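Local coordinates for xylose isomerase domain protein (Alicyclobacillus acidocaldarius subsp. acidocaldarius, PDB 3U0H) that is of unknown specific function but adopts the xylose isomerase-like TIM-barrel fold, which is consistent with an isomerase activity on a sugar or related substrate, at residues 4-9 with 271-276; 66-71 with 99-104; 208-213 with 220-225. One frame throughout, in Å; residues are numbered along the deposited sequence.

Contact 1 of 3, residues 4-9 with 271-276; sequences MEPCLH and RLEKLI
Pro6 and Ile276 carry most of the packing between barrel strand 5-8 and the C-terminal helix 261-280, whose short segments run nearly antiparallel at 151° with their axes 8.0 Å apart. The apolar contacts fall into two patches. In the first, the proline ring meets the start of two helix side chains: Pro6 CG lies 4.1 Å from Leu272 CB and 3.9 Å from Glu273 CG. The side chains of Pro6 and Leu272 run antiparallel past one another, whereas Glu273 crosses the ring at about a right angle and offers its aliphatic part. In the second patch both branches of Ile276 are used. With CG1 beside the backbone N (chi1 -73°) and CG2 beside the carbonyl carbon, CG2 packs 4.0 Å from Met4 CB, while CD1 reaches to 4.3 Å from Pro6 CD. Ile276 CG2 also lies 3.8 Å from the carbonyl oxygen Met4 O. Beyond CB the chain of Met4, a selenomethionine, extends away toward Leu238 and Tyr239 of helix 231-241.

The polar end of Glu273 is engaged outside the contact: OE2 forms a salt bridge with Arg269. The strand backbone is bonded to its barrel neighbours, Glu5 and Cys7 to Val247 and Leu8 to Tyr32. No hydrogen bond joins the two segments, so the last helix is held against the first strand here by apolar packing.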
loop_
_atom_site.group_PDB
_atom_site.type_symbol
_atom_site.label_atom_id
_atom_site.label_comp_id
_atom_site.label_asym_id
_atom_site.label_seq_id
_atom_site.Cartn_x
_atom_site.Cartn_y
_atom_site.Cartn_z
HETATM N N MSE A 4 -21.444 21.521 -14.821
HETATM C CA MSE A 4 -21.931 20.342 -15.596
HETATM C C MSE A 4 -22.206 20.713 -17.031
HETATM O O MSE A 4 -22.955 21.653 -17.244
HETATM C CB MSE A 4 -23.284 19.879 -15.099
HETATM C CG MSE A 4 -23.229 18.930 -13.986
HETATM SE SE MSE A 4 -25.015 18.266 -13.616
HETATM C CE MSE A 4 -24.324 17.242 -12.251
ATOM N N GLU A 5 -21.690 19.947 -17.997
ATOM C CA GLU A 5 -21.878 20.279 -19.397
ATOM C C GLU A 5 -22.247 19.146 -20.294
ATOM O O GLU A 5 -21.906 18.013 -20.033
ATOM C CB GLU A 5 -20.610 20.802 -19.976
ATOM C CG GLU A 5 -20.404 22.244 -19.674
ATOM C CD GLU A 5 -19.289 22.749 -20.518
ATOM O OE1 GLU A 5 -19.575 22.954 -21.727
ATOM O OE2 GLU A 5 -18.155 22.860 -19.978
ATOM N N PRO A 6 -22.886 19.473 -21.422
ATOM C CA PRO A 6 -23.295 18.460 -22.359
ATOM C C PRO A 6 -22.072 17.968 -23.076
ATOM O O PRO A 6 -21.146 18.743 -23.299
ATOM C CB PRO A 6 -24.226 19.203 -23.299
ATOM C CG PRO A 6 -24.662 20.398 -22.528
ATOM C CD PRO A 6 -23.449 20.787 -21.756
ATOM N N CYS A 7 -22.070 16.688 -23.406
ATOM C CA CYS A 7 -20.941 16.029 -24.031
ATOM C C CYS A 7 -21.497 15.196 -25.172
ATOM O O CYS A 7 -22.491 14.498 -25.026
ATOM C CB CYS A 7 -20.209 15.126 -23.028
ATOM S SG CYS A 7 -18.849 14.153 -23.814
ATOM N N LEU A 8 -20.864 15.255 -26.322
ATOM C CA LEU A 8 -21.349 14.497 -27.475
ATOM C C LEU A 8 -20.851 13.049 -27.384
ATOM O O LEU A 8 -19.737 12.767 -26.934
ATOM C CB LEU A 8 -20.894 15.157 -28.756
ATOM C CG LEU A 8 -21.515 14.592 -30.037
ATOM C CD1 LEU A 8 -22.998 14.952 -30.167
ATOM C CD2 LEU A 8 -20.716 15.083 -31.230
ATOM N N HIS A 9 -21.724 12.138 -27.762
ATOM C CA HIS A 9 -21.408 10.732 -27.797
ATOM C C HIS A 9 -21.646 10.106 -29.186
ATOM O O HIS A 9 -22.636 10.400 -29.833
ATOM C CB HIS A 9 -22.297 10.040 -26.812
ATOM C CG HIS A 9 -21.842 8.684 -26.497
ATOM N ND1 HIS A 9 -22.267 7.622 -27.176
ATOM C CD2 HIS A 9 -20.944 8.222 -25.549
ATOM C CE1 HIS A 9 -21.649 6.504 -26.679
ATOM N NE2 HIS A 9 -20.853 6.876 -25.690
ATOM N N ARG A 271 -31.460 20.417 -25.216
ATOM C CA ARG A 271 -32.214 19.759 -24.193
ATOM C C ARG A 271 -31.449 19.599 -22.869
ATOM O O ARG A 271 -32.021 19.762 -21.797
ATOM C CB ARG A 271 -32.679 18.441 -24.717
ATOM C CG ARG A 271 -33.833 18.604 -25.684
ATOM C CD ARG A 271 -34.300 17.222 -26.096
ATOM N NE ARG A 271 -35.451 17.174 -26.991
ATOM C CZ ARG A 271 -36.127 16.058 -27.237
ATOM N NH1 ARG A 271 -35.768 14.908 -26.657
ATOM N NH2 ARG A 271 -37.135 16.075 -28.099
ATOM N N LEU A 272 -30.159 19.317 -22.942
ATOM C CA LEU A 272 -29.373 19.088 -21.720
ATOM C C LEU A 272 -29.001 20.387 -21.022
ATOM O O LEU A 272 -28.995 20.426 -19.811
ATOM C CB LEU A 272 -28.103 18.266 -22.006
ATOM C CG LEU A 272 -28.373 16.818 -22.413
ATOM C CD1 LEU A 272 -27.090 16.010 -22.392
ATOM C CD2 LEU A 272 -29.452 16.206 -21.525
ATOM N N GLU A 273 -28.709 21.453 -21.756
ATOM C CA GLU A 273 -28.451 22.724 -21.072
ATOM C C GLU A 273 -29.664 23.090 -20.253
ATOM O O GLU A 273 -29.509 23.572 -19.173
ATOM C CB GLU A 273 -28.132 23.856 -22.020
ATOM C CG GLU A 273 -26.854 23.669 -22.792
ATOM C CD GLU A 273 -26.850 24.488 -24.066
ATOM O OE1 GLU A 273 -27.932 24.945 -24.510
ATOM O OE2 GLU A 273 -25.755 24.677 -24.650
ATOM N N LYS A 274 -30.867 22.821 -20.763
ATOM C CA LYS A 274 -32.129 23.176 -20.056
ATOM C C LYS A 274 -32.356 22.245 -18.884
ATOM O O LYS A 274 -32.639 22.689 -17.780
ATOM C CB LYS A 274 -33.337 23.172 -20.997
ATOM C CG LYS A 274 -33.269 24.282 -22.051
ATOM C CD LYS A 274 -34.569 24.486 -22.861
ATOM C CE LYS A 274 -34.434 25.509 -24.019
ATOM N NZ LYS A 274 -34.370 24.954 -25.426
ATOM N N LEU A 275 -32.156 20.948 -19.098
ATOM C CA LEU A 275 -32.225 20.001 -17.982
ATOM C C LEU A 275 -31.255 20.379 -16.869
ATOM O O LEU A 275 -31.606 20.368 -15.697
ATOM C CB LEU A 275 -31.974 18.586 -18.466
ATOM C CG LEU A 275 -33.247 18.042 -19.142
ATOM C CD1 LEU A 275 -32.916 16.879 -20.032
ATOM C CD2 LEU A 275 -34.271 17.652 -18.080
ATOM N N ILE A 276 -30.045 20.766 -17.258
ATOM C CA ILE A 276 -28.984 21.058 -16.297
ATOM C C ILE A 276 -29.289 22.339 -15.495
ATOM O O ILE A 276 -28.913 22.442 -14.323
ATOM C CB ILE A 276 -27.594 21.138 -17.004
ATOM C CG1 ILE A 276 -27.125 19.716 -17.419
ATOM C CG2 ILE A 276 -26.540 21.868 -16.128
ATOM C CD1 ILE A 276 -26.059 19.721 -18.492
#

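Contact 2 of 3, residues 66-71 with 99-104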
loop_
_atom_site.group_PDB
_atom_site.type_symbol
_atom_site.label_atom_id
_atom_site.label_comp_id
_atom_site.label_asym_id
_atom_site.label_seq_id
_atom_site.Cartn_x
_atom_site.Cartn_y
_atom_site.Cartn_z
ATOM N N LEU A 66 -11.688 8.214 -21.102
ATOM C CA LEU A 66 -11.096 7.113 -21.752
ATOM C C LEU A 66 -11.775 5.842 -21.327
ATOM O O LEU A 66 -11.515 5.325 -20.201
ATOM C CB LEU A 66 -9.610 7.037 -21.376
ATOM C CG LEU A 66 -8.818 5.766 -21.737
ATOM C CD1 LEU A 66 -8.932 5.499 -23.267
ATOM C CD2 LEU A 66 -7.328 5.816 -21.289
ATOM N N GLY A 67 -12.502 5.240 -22.277
ATOM C CA GLY A 67 -12.981 3.848 -22.160
ATOM C C GLY A 67 -11.816 2.893 -21.996
ATOM O O GLY A 67 -10.978 2.778 -22.885
ATOM N N LEU A 68 -11.737 2.194 -20.869
ATOM C CA LEU A 68 -10.548 1.349 -20.551
ATOM C C LEU A 68 -10.043 0.539 -21.729
ATOM O O LEU A 68 -10.731 -0.340 -22.187
ATOM C CB LEU A 68 -10.909 0.365 -19.460
ATOM C CG LEU A 68 -9.824 -0.551 -18.907
ATOM C CD1 LEU A 68 -8.621 0.286 -18.401
ATOM C CD2 LEU A 68 -10.500 -1.359 -17.773
ATOM N N PRO A 69 -8.826 0.789 -22.220
ATOM C CA PRO A 69 -8.473 0.037 -23.460
ATOM C C PRO A 69 -7.727 -1.247 -23.169
ATOM O O PRO A 69 -6.551 -1.371 -23.494
ATOM C CB PRO A 69 -7.556 1.020 -24.204
ATOM C CG PRO A 69 -6.846 1.675 -23.061
ATOM C CD PRO A 69 -7.895 1.891 -21.981
ATOM N N LEU A 70 -8.426 -2.167 -22.504
ATOM C CA LEU A 70 -8.058 -3.556 -22.358
ATOM C C LEU A 70 -9.308 -4.340 -21.974
ATOM O O LEU A 70 -10.364 -3.790 -21.640
ATOM C CB LEU A 70 -6.974 -3.725 -21.290
ATOM C CG LEU A 70 -7.202 -3.304 -19.847
ATOM C CD1 LEU A 70 -8.187 -4.157 -19.049
ATOM C CD2 LEU A 70 -5.885 -3.102 -19.062
ATOM N N ASN A 71 -9.157 -5.646 -21.954
ATOM C CA ASN A 71 -10.241 -6.537 -21.726
ATOM C C ASN A 71 -9.914 -7.171 -20.378
ATOM O O ASN A 71 -8.902 -7.872 -20.227
ATOM C CB ASN A 71 -10.269 -7.548 -22.880
ATOM C CG ASN A 71 -11.392 -8.576 -22.778
ATOM O OD1 ASN A 71 -11.878 -8.911 -21.693
ATOM N ND2 ASN A 71 -11.789 -9.119 -23.951
ATOM N N ARG A 99 -10.060 12.966 -17.632
ATOM C CA ARG A 99 -9.578 12.719 -16.212
ATOM C C ARG A 99 -9.940 11.345 -15.617
ATOM O O ARG A 99 -9.679 11.072 -14.453
ATOM C CB ARG A 99 -10.138 13.779 -15.252
ATOM C CG ARG A 99 -9.560 15.176 -15.436
ATOM C CD ARG A 99 -8.038 15.190 -15.214
ATOM N NE ARG A 99 -7.301 15.178 -16.493
ATOM C CZ ARG A 99 -6.913 16.263 -17.178
ATOM N NH1 ARG A 99 -7.145 17.501 -16.720
ATOM N NH2 ARG A 99 -6.274 16.107 -18.335
ATOM N N SER A 100 -10.548 10.498 -16.429
ATOM C CA SER A 100 -11.297 9.326 -15.984
ATOM C C SER A 100 -11.055 8.210 -16.984
ATOM O O SER A 100 -10.943 8.436 -18.183
ATOM C CB SER A 100 -12.783 9.642 -16.012
ATOM O OG SER A 100 -13.165 10.358 -17.220
ATOM N N VAL A 101 -11.051 6.998 -16.478
ATOM C CA VAL A 101 -11.003 5.811 -17.272
ATOM C C VAL A 101 -12.174 4.978 -16.779
ATOM O O VAL A 101 -12.353 4.851 -15.561
ATOM C CB VAL A 101 -9.676 5.068 -17.057
ATOM C CG1 VAL A 101 -9.668 3.790 -17.822
ATOM C CG2 VAL A 101 -8.519 5.967 -17.445
ATOM N N THR A 102 -12.966 4.392 -17.678
ATOM C CA THR A 102 -14.238 3.717 -17.260
ATOM C C THR A 102 -14.386 2.330 -17.842
ATOM O O THR A 102 -13.753 1.973 -18.830
ATOM C CB THR A 102 -15.482 4.555 -17.632
ATOM O OG1 THR A 102 -15.503 4.757 -19.058
ATOM C CG2 THR A 102 -15.462 5.961 -16.907
ATOM N N ALA A 103 -15.224 1.537 -17.211
ATOM C CA ALA A 103 -15.581 0.217 -17.714
ATOM C C ALA A 103 -16.911 -0.178 -17.094
ATOM O O ALA A 103 -17.362 0.415 -16.111
ATOM C CB ALA A 103 -14.492 -0.772 -17.346
ATOM N N PHE A 104 -17.606 -1.127 -17.715
ATOM C CA PHE A 104 -18.909 -1.534 -17.198
ATOM C C PHE A 104 -18.730 -2.907 -16.591
ATOM O O PHE A 104 -17.715 -3.538 -16.827
ATOM C CB PHE A 104 -20.023 -1.457 -18.229
ATOM C CG PHE A 104 -19.987 -2.548 -19.284
ATOM C CD1 PHE A 104 -20.648 -3.752 -19.073
ATOM C CD2 PHE A 104 -19.287 -2.360 -20.480
ATOM C CE1 PHE A 104 -20.637 -4.737 -20.037
ATOM C CE2 PHE A 104 -19.240 -3.354 -21.451
ATOM C CZ PHE A 104 -19.927 -4.543 -21.239
#
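Leu66 and Leu68 both carry CG anti to the backbone N (chi1 168° and -176°), which sets their methyl groups beside Val101, itself with CG1 anti to N. Leu66 and Val101 project alongside each other, CD2 of the leucine 4.0 Å from CG2 of the valine. Leu68 crosses the valine at a slant: its CD1 touches Val101 CG1 at 3.7 Å, and its other methyl, CD2, meets Ala103 CB at 4.1 Å.

The backbones pair in parallel, Leu66 with Val101 and Gly67 with Thr102. Leu66 N donates to Ser100 O (3.0 Å), and Thr102 N returns a bond to Leu66 O (3.1 Å). The third bond, from Leu68 N to Thr102 O (2.9 Å), carries the pairing one residue past the end of strand 62-67, before the chain turns off through an inverse gamma turn centred on Pro69.

Asn65 bonds two hydroxyls of the partner strand, through OD1 with Ser100 OG and through ND2 with Thr102 OG1. These are adjacent strands of the eight-stranded barrel. On the Leu66 and Val101 face, Cys93 of helix 86-95 and Leu131 of helix 113-131 cover the apolar groups, and strand 137-141 pairs with the far edge of 100-104.

Contact 3 of 3, residues 208-213 with 220-225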
loop_
_atom_site.group_PDB
_atom_site.type_symbol
_atom_site.label_atom_id
_atom_site.label_comp_id
_atom_site.label_asym_id
_atom_site.label_seq_id
_atom_site.Cartn_x
_atom_site.Cartn_y
_atom_site.Cartn_z
ATOM N N ASP A 208 -33.001 8.098 -22.144
ATOM C CA ASP A 208 -34.406 7.951 -21.736
ATOM C C ASP A 208 -35.050 6.646 -22.200
ATOM O O ASP A 208 -34.450 5.891 -22.921
ATOM C CB ASP A 208 -35.242 9.150 -22.246
ATOM C CG ASP A 208 -36.167 9.723 -21.181
ATOM O OD1 ASP A 208 -36.640 8.939 -20.325
ATOM O OD2 ASP A 208 -36.418 10.962 -21.214
ATOM N N THR A 209 -36.276 6.395 -21.753
ATOM C CA THR A 209 -37.068 5.225 -22.139
ATOM C C THR A 209 -38.512 5.392 -21.735
ATOM O O THR A 209 -38.782 5.986 -20.689
ATOM C CB THR A 209 -36.589 3.952 -21.413
ATOM O OG1 THR A 209 -37.114 2.833 -22.105
ATOM C CG2 THR A 209 -37.065 3.909 -19.934
ATOM N N ARG A 210 -39.444 4.792 -22.497
ATOM C CA ARG A 210 -40.887 4.806 -22.118
ATOM C C ARG A 210 -41.308 3.534 -21.444
ATOM O O ARG A 210 -42.433 3.415 -20.971
ATOM C CB ARG A 210 -41.756 5.054 -23.317
ATOM C CG ARG A 210 -41.583 6.442 -23.904
ATOM C CD ARG A 210 -42.690 6.645 -24.934
ATOM N NE ARG A 210 -42.599 7.927 -25.567
ATOM C CZ ARG A 210 -43.497 8.408 -26.394
ATOM N NH1 ARG A 210 -44.606 7.727 -26.708
ATOM N NH2 ARG A 210 -43.290 9.599 -26.913
ATOM N N ASP A 211 -40.386 2.591 -21.380
ATOM C CA ASP A 211 -40.592 1.350 -20.649
ATOM C C ASP A 211 -40.429 1.509 -19.154
ATOM O O ASP A 211 -39.658 2.349 -18.659
ATOM C CB ASP A 211 -39.635 0.274 -21.164
ATOM C CG ASP A 211 -39.699 0.142 -22.674
ATOM O OD1 ASP A 211 -40.714 0.514 -23.271
ATOM O OD2 ASP A 211 -38.730 -0.312 -23.267
ATOM N N ALA A 212 -41.194 0.693 -18.449
ATOM C CA ALA A 212 -41.024 0.508 -17.060
ATOM C C ALA A 212 -39.580 -0.031 -16.754
ATOM O O ALA A 212 -38.954 -0.732 -17.567
ATOM C CB ALA A 212 -42.088 -0.442 -16.548
ATOM N N PRO A 213 -39.075 0.267 -15.554
ATOM C CA PRO A 213 -37.773 -0.240 -15.131
ATOM C C PRO A 213 -37.514 -1.705 -15.462
ATOM O O PRO A 213 -36.401 -2.038 -15.915
ATOM C CB PRO A 213 -37.780 -0.032 -13.588
ATOM C CG PRO A 213 -38.843 1.016 -13.306
ATOM C CD PRO A 213 -39.809 0.964 -14.464
ATOM N N LYS A 220 -31.758 -0.571 -26.565
ATOM C CA LYS A 220 -32.882 0.107 -27.251
ATOM C C LYS A 220 -33.356 1.379 -26.494
ATOM O O LYS A 220 -34.431 1.406 -25.926
ATOM C CB LYS A 220 -34.066 -0.871 -27.409
ATOM C CG LYS A 220 -33.643 -2.185 -28.012
ATOM C CD LYS A 220 -34.781 -3.171 -28.253
ATOM C CE LYS A 220 -34.250 -4.601 -28.306
ATOM N NZ LYS A 220 -35.316 -5.623 -28.145
ATOM N N ARG A 221 -32.492 2.393 -26.471
ATOM C CA ARG A 221 -32.675 3.613 -25.711
ATOM C C ARG A 221 -33.178 4.802 -26.561
ATOM O O ARG A 221 -33.190 4.791 -27.785
ATOM C CB ARG A 221 -31.339 4.020 -25.031
ATOM C CG ARG A 221 -30.557 2.906 -24.290
ATOM C CD ARG A 221 -29.419 3.474 -23.442
ATOM N NE ARG A 221 -28.715 2.405 -22.775
ATOM C CZ ARG A 221 -27.660 2.580 -21.985
ATOM N NH1 ARG A 221 -27.167 3.810 -21.792
ATOM N NH2 ARG A 221 -27.113 1.529 -21.383
ATOM N N LEU A 222 -33.609 5.843 -25.877
ATOM C CA LEU A 222 -34.192 7.019 -26.527
ATOM C C LEU A 222 -33.325 8.250 -26.180
ATOM O O LEU A 222 -32.445 8.202 -25.281
ATOM C CB LEU A 222 -35.615 7.193 -26.034
ATOM C CG LEU A 222 -36.709 6.213 -26.461
ATOM C CD1 LEU A 222 -38.072 6.774 -26.061
ATOM C CD2 LEU A 222 -36.696 5.935 -27.963
ATOM N N LEU A 223 -33.560 9.324 -26.921
ATOM C CA LEU A 223 -32.897 10.586 -26.696
ATOM C C LEU A 223 -33.329 11.155 -25.389
ATOM O O LEU A 223 -34.526 11.112 -25.090
ATOM C CB LEU A 223 -33.302 11.604 -27.743
ATOM C CG LEU A 223 -33.029 11.228 -29.195
ATOM C CD1 LEU A 223 -33.399 12.422 -30.108
ATOM C CD2 LEU A 223 -31.572 10.779 -29.332
ATOM N N PRO A 224 -32.381 11.755 -24.632
ATOM C CA PRO A 224 -32.772 12.437 -23.386
ATOM C C PRO A 224 -34.035 13.278 -23.580
ATOM O O PRO A 224 -34.107 14.079 -24.520
ATOM C CB PRO A 224 -31.588 13.341 -23.096
ATOM C CG PRO A 224 -30.440 12.682 -23.784
ATOM C CD PRO A 224 -31.008 12.104 -25.034
ATOM N N GLY A 225 -35.034 13.057 -22.729
ATOM C CA GLY A 225 -36.283 13.776 -22.831
ATOM C C GLY A 225 -37.386 13.240 -23.757
ATOM O O GLY A 225 -38.469 13.817 -23.792
HETATM O O HOH W 1 -36.261 -0.475 -24.140
#
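Between barrel strand 201-206 and helix 231-241 the chain makes a long βα loop that folds back on itself through a single antiparallel bridge, the hydrogen-bonded pair Asp208 and Leu222. Asp208 N donates to Leu222 O (3.2 Å) and Leu222 N to Asp208 O (3.1 Å). The two bonds are skewed, with N-H...O angles of 136° and 150°.

The Asp208 carboxylate ties the loop together. OD1 accepts the N-H of Thr209 at 2.9 Å on its anti side, 20° out of the carboxylate plane, and also that of Ile229; OD2 reaches across to Gly225 N (2.9 Å) in a weak, bent bond, and weakly to the N of Gly227. Several backbone N-H groups thus grip the carboxylate and fix its rotation. Side-chain packing is slighter: Leu222 and Arg210 cross at about a right angle, Leu222 CD1 lying 4.1 Å from the aliphatic Arg210 CG.

Arg221, with CG beside the backbone N and an extended chain, leads its guanidinium away from segment 208-213. There it forms salt bridges with Asp218 and Asp179 and a cation-pi contact with Tyr181, close to a bound 1,2-ethanediol that probably comes from the crystallisation liquor. Farther along the loop one water bridges the two segments, donating to both Asp211 OD2 (2.6 Å) and Lys220 O (3.2 Å).

Overall arrangement
The three contacts sample different layers of one TIM barrel, all partly buried. Contact 2 lies deepest, its centre about 8 Å from the centre of the chain; two neighbouring strands share backbone bonds and apolar side chains. Contact 1 is intermediate (centre about 14 Å from the chain centre), setting a covering helix against the same sheet without a cross-segment hydrogen bond. Contact 3, its centre about 17 Å from that of the chain, alone includes exposed touching residues; a buried carboxylate, a lone bridge and a water hold a loop to itself. Contacts 1 and 3 meet: Arg271 NH1 probably bonds Pro224 O at 2.8 Å, and Leu272 packs on Pro224. Contact 2 touches neither.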